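Long-range contacts in ABC-type phosphate transport system, periplasmic component (Lactobacillus brevis, PDB 4ECF), which probably serves as the solute-binding component of an ABC importer, capturing phosphate and handing it on for transport across the cytoplasmic membrane: residues G10-L14 with Y207-Y211; L45-G51 with L210-G214; D75-A79 with I224-Q228. All blocks are in the same frame, centred on the assembly; numbering follows the deposited sequence.

Contact 1. Residues G10-L14 with Y207-Y211; sequences GSTAL and YEHLY. With PO4 (phosphate ion), chain B.
Leu-14 and Glu-208 extend their side chains toward each other from opposite directions, at the point where a phosphate-binding loop of this PBP-type fold backs onto strand 205-213. The loop follows strand 4-10 and leads into helix 15-28. Van der Waals touches come first. With CG anti to the backbone N (chi1 -173°), the Leu-14 branches reach the strand: CD1 lies 3.7 Å from Glu-208 CB, while CD2 sits 3.4 Å from His-209 O and forms an apolar pair with Leu-210 CD2 at 4.0 Å. Glu-208 is bent at chi2, and its carboxylate passes the leucine methyls to reach the root of that side chain, OE2 3.4 Å from Leu-14 CB. Tyr-242 also packs on Glu-208 and hydrogen-bonds Ala-13 O.

The polar work of the loop is done on the bound phosphate. Thr-12 grips O3 twice, through its backbone N at 2.8 Å and its OG1 at 2.7 Å; Ala-13 N meets O4 at 2.9 Å, nearly straight at 163°. Ser-11 OG is also close to O4, but its single proton has Asp-59 OD1 as a rival acceptor. Ser-131, Gly-132, Thr-133, Thr-41 and Arg-127 complete the site. Within the loop an ST motif helps to place the serine hydroxyl: Leu-14 N donates to Ser-11 OG at 3.0 Å, with an N-H...O angle of 141°.

Contact 2. Residues L45-G51 with L210-G214; sequences LSQIQEG and LYTKG. With EDO (1,2-ethanediol), chain E.
Helix 45-50 and strand 210-213 run in nearly the same direction, 25° apart with axes 7.6 Å from each other, and come closest in backbone where Ile-48 faces Lys-213. Gly-51, with positive phi, ends the helix in a Schellman motif. Lys-213 reaches across to this end: its extended chain runs past Ile-48 O, which is 3.5 Å from Lys-213 CD, and NZ donates to Gln-49 O at 2.7 Å, somewhat tilted out of the carbonyl plane. A second, weak bond joins NZ to Gln-72.

Ile-48 lies against the strand's backbone. Its first torsion places CG1 opposite the N of Ile-48 itself (chi1 -168°), 3.6 Å from Tyr-211 O, and CD1 is 3.7 Å from Lys-213 N. Cutting Ile-48 back to alanine removes CG1 and CD1, and is likely to open a gap against Tyr-211 O and the amide of Lys-213. One turn earlier, Leu-45 CD2 meets Tyr-211 CD2 at 3.8 Å, approaching the ring obliquely; the phenol oxygen is bonded to Ala-62 N.

Strand 205-213 pairs with strands 55-58 and 73-87; helix 41-50 packs on it through Tyr-211 and Lys-213, and helix 218-228 through Leu-210 and Thr-212.

Contact 3. Residues D75-A79 with I224-Q228; sequences DHRVA and ITYVQ
A helix-on-sheet interface brings His-76 and Val-78 of strand 73-87, in the mixed sheet of this PBP-type fold, against Ile-224, Val-227 and Gln-228 of helix 218-228. The short axes of strand 77-79 and helix 224-228 cross at 42°, with a closest approach of 8.8 Å.

The imidazole of His-76 meets Ile-224 through a CH-pi contact: CD1 stands over one face, 4.1 Å from the ring centroid and 16° off the normal, while CG2 of the same isoleucine comes within 3.8 Å of His-76 CG. The two side chains cross at about a right angle. A hydrogen bond between His-76 ND1 and Leu-210 O helps to fix the ring's rotation.

In the PBP-type fold of this protein, strand 73-87 pairs antiparallel with strand 205-213, and helix 218-228 is the next helix along the chain from that second strand. The helix packs on both strands, Ile-224 also touching Thr-212.

Further along the helix Gln-228 supplies the polar link. Its chain is extended beyond CG (chi2 179°), which carries NE2 to Arg-77 O at 3.0 Å; the bond is almost straight at the hydrogen. Arg-77 O lies in the amide plane of Gln-228, whereas NE2 stands above the carbonyl plane of Arg-77. Apolar contacts lie alongside: Val-78 CB is 3.8 Å from Val-227 CG1, and Val-78 CG1 is 4.0 Å from Gln-228 CG. Beyond them Gln-233 NE2 bonds to both Val-78 O and Val-227 O.

Starting from the N terminus, the chain lays down 10-14, then 45-51, then 75-79, before returning much later as strand 205-213. That strand closes contact 1 and contact 2 in turn: they end on the same stretch and share Leu-210 and Tyr-211; the loop after strand 4-10 meets 207-211, and helix 41-50 meets the end of the strand at 210-214. Contact 3 opens within both loops but closes only after them, on helix 218-228, so it crosses both. It is joined to them through the sheet, where strand 73-87 neighbours 205-213: His-209 ND1 probably hydrogen-bonds Asp-75 OD1, and Thr-212 packs on both His-76 and Ile-224.

Contact 1. Residues G10-L14 with Y207-Y211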
loop_
_atom_site.group_PDB
_atom_site.type_symbol
_atom_site.label_atom_id
_atom_site.label_comp_id
_atom_site.label_asym_id
_atom_site.label_seq_id
_atom_site.Cartn_x
_atom_site.Cartn_y
_atom_site.Cartn_z
ATOM N N GLY A 10 -6.071 9.973 -1.612
ATOM C CA GLY A 10 -4.876 9.575 -0.840
ATOM C C GLY A 10 -4.186 8.333 -1.355
ATOM O O GLY A 10 -3.735 8.301 -2.489
ATOM N N SER A 11 -3.987 7.380 -0.452
ATOM C CA SER A 11 -3.236 6.182 -0.754
ATOM C C SER A 11 -3.406 5.619 -2.148
ATOM O O SER A 11 -4.533 5.269 -2.554
ATOM C CB SER A 11 -3.597 5.112 0.247
ATOM O OG SER A 11 -3.133 3.841 -0.211
ATOM N N THR A 12 -2.311 5.538 -2.903
ATOM C CA THR A 12 -2.341 4.863 -4.200
ATOM C C THR A 12 -2.380 3.330 -4.083
ATOM O O THR A 12 -2.903 2.655 -4.980
ATOM C CB THR A 12 -1.186 5.326 -5.139
ATOM O OG1 THR A 12 0.063 4.845 -4.652
ATOM C CG2 THR A 12 -1.171 6.849 -5.206
ATOM N N ALA A 13 -1.929 2.786 -2.959
ATOM C CA ALA A 13 -2.091 1.358 -2.708
ATOM C C ALA A 13 -3.569 0.944 -2.573
ATOM O O ALA A 13 -3.972 -0.146 -2.998
ATOM C CB ALA A 13 -1.334 0.929 -1.462
ATOM N N LEU A 14 -4.384 1.847 -2.010
ATOM C CA LEU A 14 -5.771 1.580 -1.686
ATOM C C LEU A 14 -6.700 2.058 -2.836
ATOM O O LEU A 14 -7.835 1.602 -2.988
ATOM C CB LEU A 14 -6.109 2.317 -0.400
ATOM C CG LEU A 14 -7.462 2.085 0.268
ATOM C CD1 LEU A 14 -7.946 0.627 0.260
ATOM C CD2 LEU A 14 -7.443 2.711 1.669
ATOM N N TYR A 207 -2.606 -2.277 7.348
ATOM C CA TYR A 207 -4.047 -2.120 7.311
ATOM C C TYR A 207 -4.361 -0.940 6.385
ATOM O O TYR A 207 -3.584 0.005 6.281
ATOM C CB TYR A 207 -4.640 -1.859 8.711
ATOM C CG TYR A 207 -4.410 -3.004 9.686
ATOM C CD1 TYR A 207 -5.171 -4.173 9.633
ATOM C CD2 TYR A 207 -3.422 -2.904 10.660
ATOM C CE1 TYR A 207 -4.940 -5.227 10.536
ATOM C CE2 TYR A 207 -3.184 -3.953 11.553
ATOM C CZ TYR A 207 -3.986 -5.104 11.492
ATOM O OH TYR A 207 -3.758 -6.165 12.389
ATOM N N GLU A 208 -5.468 -1.072 5.674
ATOM C CA GLU A 208 -6.028 -0.014 4.808
ATOM C C GLU A 208 -7.151 0.691 5.523
ATOM O O GLU A 208 -8.079 0.039 6.063
ATOM C CB GLU A 208 -6.555 -0.610 3.515
ATOM C CG GLU A 208 -5.485 -1.264 2.646
ATOM C CD GLU A 208 -4.554 -0.283 1.971
ATOM O OE1 GLU A 208 -3.942 0.563 2.683
ATOM O OE2 GLU A 208 -4.448 -0.392 0.735
ATOM N N HIS A 209 -7.102 2.035 5.506
ATOM C CA HIS A 209 -7.990 2.885 6.311
ATOM C C HIS A 209 -8.764 3.863 5.447
ATOM O O HIS A 209 -8.175 4.477 4.519
ATOM C CB HIS A 209 -7.176 3.727 7.271
ATOM C CG HIS A 209 -6.281 2.962 8.189
ATOM N ND1 HIS A 209 -6.534 2.822 9.510
ATOM C CD2 HIS A 209 -5.032 2.436 7.961
ATOM C CE1 HIS A 209 -5.484 2.175 10.102
ATOM N NE2 HIS A 209 -4.572 1.919 9.135
ATOM N N LEU A 210 -10.046 4.036 5.752
ATOM C CA LEU A 210 -10.874 5.116 5.157
ATOM C C LEU A 210 -11.185 6.078 6.300
ATOM O O LEU A 210 -12.066 5.804 7.093
ATOM C CB LEU A 210 -12.148 4.575 4.528
ATOM C CG LEU A 210 -11.981 3.557 3.383
ATOM C CD1 LEU A 210 -13.328 3.145 2.827
ATOM C CD2 LEU A 210 -11.098 4.106 2.279
ATOM N N TYR A 211 -10.368 7.087 6.511
ATOM C CA TYR A 211 -10.590 8.062 7.548
ATOM C C TYR A 211 -11.614 9.099 7.174
ATOM O O TYR A 211 -11.620 9.599 6.029
ATOM C CB TYR A 211 -9.255 8.784 7.849
ATOM C CG TYR A 211 -8.384 8.045 8.858
ATOM C CD1 TYR A 211 -8.677 8.090 10.232
ATOM C CD2 TYR A 211 -7.322 7.243 8.442
ATOM C CE1 TYR A 211 -7.875 7.417 11.150
ATOM C CE2 TYR A 211 -6.509 6.560 9.367
ATOM C CZ TYR A 211 -6.795 6.617 10.699
ATOM O OH TYR A 211 -5.990 5.947 11.625
HETATM P P PO4 B . 0.769 5.161 -0.910
HETATM O O1 PO4 B . 2.160 4.543 -0.983
HETATM O O2 PO4 B . 0.550 5.986 0.305
HETATM O O3 PO4 B . 0.414 5.911 -2.164
HETATM O O4 PO4 B . -0.308 3.969 -0.871
#

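Contact 2. Residues L45-G51 with L210-G214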
loop_
_atom_site.group_PDB
_atom_site.type_symbol
_atom_site.label_atom_id
_atom_site.label_comp_id
_atom_site.label_asym_id
_atom_site.label_seq_id
_atom_site.Cartn_x
_atom_site.Cartn_y
_atom_site.Cartn_z
ATOM N N LEU A 45 -4.254 11.879 4.531
ATOM C CA LEU A 45 -4.348 12.293 5.910
ATOM C C LEU A 45 -4.388 13.811 6.060
ATOM O O LEU A 45 -5.197 14.349 6.823
ATOM C CB LEU A 45 -3.233 11.664 6.750
ATOM C CG LEU A 45 -3.282 10.139 6.885
ATOM C CD1 LEU A 45 -2.022 9.632 7.563
ATOM C CD2 LEU A 45 -4.552 9.686 7.614
ATOM N N SER A 46 -3.525 14.518 5.339
ATOM C CA SER A 46 -3.553 15.980 5.431
ATOM C C SER A 46 -4.870 16.583 4.945
ATOM O O SER A 46 -5.403 17.519 5.580
ATOM C CB SER A 46 -2.384 16.573 4.635
ATOM O OG SER A 46 -1.152 16.215 5.249
ATOM N N GLN A 47 -5.434 16.035 3.867
ATOM C CA GLN A 47 -6.665 16.608 3.297
ATOM C C GLN A 47 -7.890 16.293 4.172
ATOM O O GLN A 47 -8.739 17.153 4.359
ATOM C CB GLN A 47 -6.904 16.125 1.877
ATOM C CG GLN A 47 -5.873 16.686 0.894
ATOM C CD GLN A 47 -5.998 18.180 0.762
ATOM O OE1 GLN A 47 -6.986 18.663 0.223
ATOM N NE2 GLN A 47 -4.989 18.911 1.241
ATOM N N ILE A 48 -7.921 15.110 4.757
ATOM C CA ILE A 48 -9.052 14.796 5.629
ATOM C C ILE A 48 -8.981 15.640 6.906
ATOM O O ILE A 48 -10.016 16.158 7.385
ATOM C CB ILE A 48 -9.245 13.279 5.865
ATOM C CG1 ILE A 48 -10.620 13.002 6.534
ATOM C CG2 ILE A 48 -8.150 12.677 6.734
ATOM C CD1 ILE A 48 -11.811 13.419 5.669
ATOM N N GLN A 49 -7.781 15.819 7.462
ATOM C CA GLN A 49 -7.625 16.714 8.629
ATOM C C GLN A 49 -8.108 18.117 8.327
ATOM O O GLN A 49 -8.724 18.767 9.179
ATOM C CB GLN A 49 -6.202 16.734 9.153
ATOM C CG GLN A 49 -5.850 17.893 10.052
ATOM C CD GLN A 49 -4.582 17.616 10.821
ATOM O OE1 GLN A 49 -4.629 16.859 11.778
ATOM N NE2 GLN A 49 -3.446 18.192 10.397
ATOM N N GLU A 50 -7.796 18.591 7.123
ATOM C CA GLU A 50 -8.232 19.931 6.692
ATOM C C GLU A 50 -9.738 20.034 6.450
ATOM O O GLU A 50 -10.283 21.137 6.330
ATOM C CB GLU A 50 -7.447 20.315 5.423
ATOM C CG GLU A 50 -7.584 21.760 5.028
ATOM C CD GLU A 50 -6.659 22.194 3.892
ATOM O OE1 GLU A 50 -5.661 21.502 3.601
ATOM O OE2 GLU A 50 -6.942 23.252 3.295
ATOM N N GLY A 51 -10.409 18.895 6.315
ATOM C CA GLY A 51 -11.812 18.840 5.987
ATOM C C GLY A 51 -12.039 19.223 4.534
ATOM O O GLY A 51 -13.094 19.721 4.170
ATOM N N LEU A 210 -10.046 4.036 5.752
ATOM C CA LEU A 210 -10.874 5.116 5.157
ATOM C C LEU A 210 -11.185 6.078 6.300
ATOM O O LEU A 210 -12.066 5.804 7.093
ATOM C CB LEU A 210 -12.148 4.575 4.528
ATOM C CG LEU A 210 -11.981 3.557 3.383
ATOM C CD1 LEU A 210 -13.328 3.145 2.827
ATOM C CD2 LEU A 210 -11.098 4.106 2.279
ATOM N N TYR A 211 -10.368 7.087 6.511
ATOM C CA TYR A 211 -10.590 8.062 7.548
ATOM C C TYR A 211 -11.614 9.099 7.174
ATOM O O TYR A 211 -11.620 9.599 6.029
ATOM C CB TYR A 211 -9.255 8.784 7.849
ATOM C CG TYR A 211 -8.384 8.045 8.858
ATOM C CD1 TYR A 211 -8.677 8.090 10.232
ATOM C CD2 TYR A 211 -7.322 7.243 8.442
ATOM C CE1 TYR A 211 -7.875 7.417 11.150
ATOM C CE2 TYR A 211 -6.509 6.560 9.367
ATOM C CZ TYR A 211 -6.795 6.617 10.699
ATOM O OH TYR A 211 -5.990 5.947 11.625
ATOM N N THR A 212 -12.400 9.483 8.185
ATOM C CA THR A 212 -13.334 10.621 8.102
ATOM C C THR A 212 -13.050 11.653 9.196
ATOM O O THR A 212 -12.376 11.370 10.181
ATOM C CB THR A 212 -14.797 10.150 8.154
ATOM O OG1 THR A 212 -15.052 9.533 9.418
ATOM C CG2 THR A 212 -15.111 9.162 6.944
ATOM N N LYS A 213 -13.489 12.884 8.941
ATOM C CA LYS A 213 -13.420 13.969 9.941
ATOM C C LYS A 213 -14.723 13.983 10.678
ATOM O O LYS A 213 -15.763 14.390 10.138
ATOM C CB LYS A 213 -13.165 15.316 9.277
ATOM C CG LYS A 213 -12.778 16.418 10.297
ATOM C CD LYS A 213 -12.242 17.655 9.603
ATOM C CE LYS A 213 -12.012 18.747 10.645
ATOM N NZ LYS A 213 -10.998 19.742 10.227
ATOM N N GLY A 214 -14.676 13.466 11.894
ATOM C CA GLY A 214 -15.878 13.182 12.679
ATOM C C GLY A 214 -16.537 11.931 12.201
ATOM O O GLY A 214 -16.078 11.286 11.242
HETATM C C1 EDO E . -8.818 18.372 -3.477
HETATM O O1 EDO E . -8.736 18.066 -4.873
HETATM C C2 EDO E . -8.695 17.099 -2.670
HETATM O O2 EDO E . -7.775 17.201 -1.567
#

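Contact 3. Residues D75-A79 with I224-Q228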
loop_
_atom_site.group_PDB
_atom_site.type_symbol
_atom_site.label_atom_id
_atom_site.label_comp_id
_atom_site.label_asym_id
_atom_site.label_seq_id
_atom_site.Cartn_x
_atom_site.Cartn_y
_atom_site.Cartn_z
ATOM N N ASP A 75 -11.331 6.459 12.334
ATOM C CA ASP A 75 -10.775 5.347 11.586
ATOM C C ASP A 75 -11.850 4.374 11.111
ATOM O O ASP A 75 -12.852 4.137 11.809
ATOM C CB ASP A 75 -9.736 4.622 12.482
ATOM C CG ASP A 75 -8.842 3.673 11.704
ATOM O OD1 ASP A 75 -8.819 3.780 10.463
ATOM O OD2 ASP A 75 -8.165 2.832 12.342
ATOM N N HIS A 76 -11.636 3.810 9.935
ATOM C CA HIS A 76 -12.441 2.682 9.438
ATOM C C HIS A 76 -11.518 1.796 8.670
ATOM O O HIS A 76 -10.987 2.197 7.634
ATOM C CB HIS A 76 -13.579 3.118 8.520
ATOM C CG HIS A 76 -14.452 4.224 9.081
ATOM N ND1 HIS A 76 -14.121 5.540 8.998
ATOM C CD2 HIS A 76 -15.652 4.150 9.753
ATOM C CE1 HIS A 76 -15.089 6.277 9.581
ATOM N NE2 HIS A 76 -16.037 5.425 10.046
ATOM N N ARG A 77 -11.189 0.650 9.223
ATOM C CA ARG A 77 -10.316 -0.292 8.513
ATOM C C ARG A 77 -11.123 -1.177 7.581
ATOM O O ARG A 77 -12.218 -1.633 7.959
ATOM C CB ARG A 77 -9.445 -1.092 9.481
ATOM C CG ARG A 77 -8.232 -0.323 9.962
ATOM C CD ARG A 77 -7.345 -1.148 10.870
ATOM N NE ARG A 77 -7.866 -1.240 12.240
ATOM C CZ ARG A 77 -7.263 -1.937 13.188
ATOM N NH1 ARG A 77 -6.176 -2.645 12.900
ATOM N NH2 ARG A 77 -7.748 -1.945 14.414
ATOM N N VAL A 78 -10.610 -1.423 6.369
ATOM C CA VAL A 78 -11.379 -2.084 5.319
ATOM C C VAL A 78 -10.670 -3.253 4.669
ATOM O O VAL A 78 -11.281 -4.026 3.954
ATOM C CB VAL A 78 -11.815 -1.047 4.257
ATOM C CG1 VAL A 78 -12.634 0.079 4.892
ATOM C CG2 VAL A 78 -10.642 -0.478 3.443
ATOM N N ALA A 79 -9.372 -3.394 4.924
ATOM C CA ALA A 79 -8.582 -4.392 4.196
ATOM C C ALA A 79 -7.179 -4.406 4.788
ATOM O O ALA A 79 -6.815 -3.518 5.575
ATOM C CB ALA A 79 -8.516 -4.035 2.713
ATOM N N ILE A 224 -18.801 3.747 3.142
ATOM C CA ILE A 224 -17.909 3.014 4.055
ATOM C C ILE A 224 -18.575 1.727 4.564
ATOM O O ILE A 224 -17.941 0.627 4.540
ATOM C CB ILE A 224 -17.378 3.933 5.186
ATOM C CG1 ILE A 224 -16.476 5.022 4.611
ATOM C CG2 ILE A 224 -16.600 3.107 6.215
ATOM C CD1 ILE A 224 -16.176 6.080 5.644
ATOM N N THR A 225 -19.830 1.819 4.999
ATOM C CA THR A 225 -20.592 0.639 5.406
ATOM C C THR A 225 -20.585 -0.446 4.290
ATOM O O THR A 225 -20.319 -1.621 4.539
ATOM C CB THR A 225 -21.995 1.044 5.760
ATOM O OG1 THR A 225 -21.934 1.917 6.899
ATOM C CG2 THR A 225 -22.877 -0.179 6.055
ATOM N N TYR A 226 -20.795 -0.006 3.049
ATOM C CA TYR A 226 -20.771 -0.904 1.893
ATOM C C TYR A 226 -19.428 -1.591 1.701
ATOM O O TYR A 226 -19.369 -2.808 1.573
ATOM C CB TYR A 226 -21.191 -0.120 0.642
ATOM C CG TYR A 226 -21.275 -0.902 -0.633
ATOM C CD1 TYR A 226 -22.446 -1.552 -1.005
ATOM C CD2 TYR A 226 -20.239 -0.879 -1.534
ATOM C CE1 TYR A 226 -22.532 -2.217 -2.208
ATOM C CE2 TYR A 226 -20.341 -1.543 -2.759
ATOM C CZ TYR A 226 -21.474 -2.190 -3.079
ATOM O OH TYR A 226 -21.582 -2.864 -4.291
ATOM N N VAL A 227 -18.322 -0.826 1.761
ATOM C CA VAL A 227 -17.004 -1.383 1.604
ATOM C C VAL A 227 -16.696 -2.406 2.725
ATOM O O VAL A 227 -16.112 -3.425 2.464
ATOM C CB VAL A 227 -15.915 -0.285 1.583
ATOM C CG1 VAL A 227 -14.528 -0.892 1.579
ATOM C CG2 VAL A 227 -16.107 0.653 0.396
ATOM N N GLN A 228 -17.191 -2.163 3.928
ATOM C CA GLN A 228 -16.937 -3.080 5.072
ATOM C C GLN A 228 -17.935 -4.268 5.118
ATOM O O GLN A 228 -17.812 -5.162 5.969
ATOM C CB GLN A 228 -17.061 -2.284 6.382
ATOM C CG GLN A 228 -15.935 -1.330 6.610
ATOM C CD GLN A 228 -16.055 -0.526 7.885
ATOM O OE1 GLN A 228 -17.125 -0.055 8.251
ATOM N NE2 GLN A 228 -14.922 -0.388 8.585
#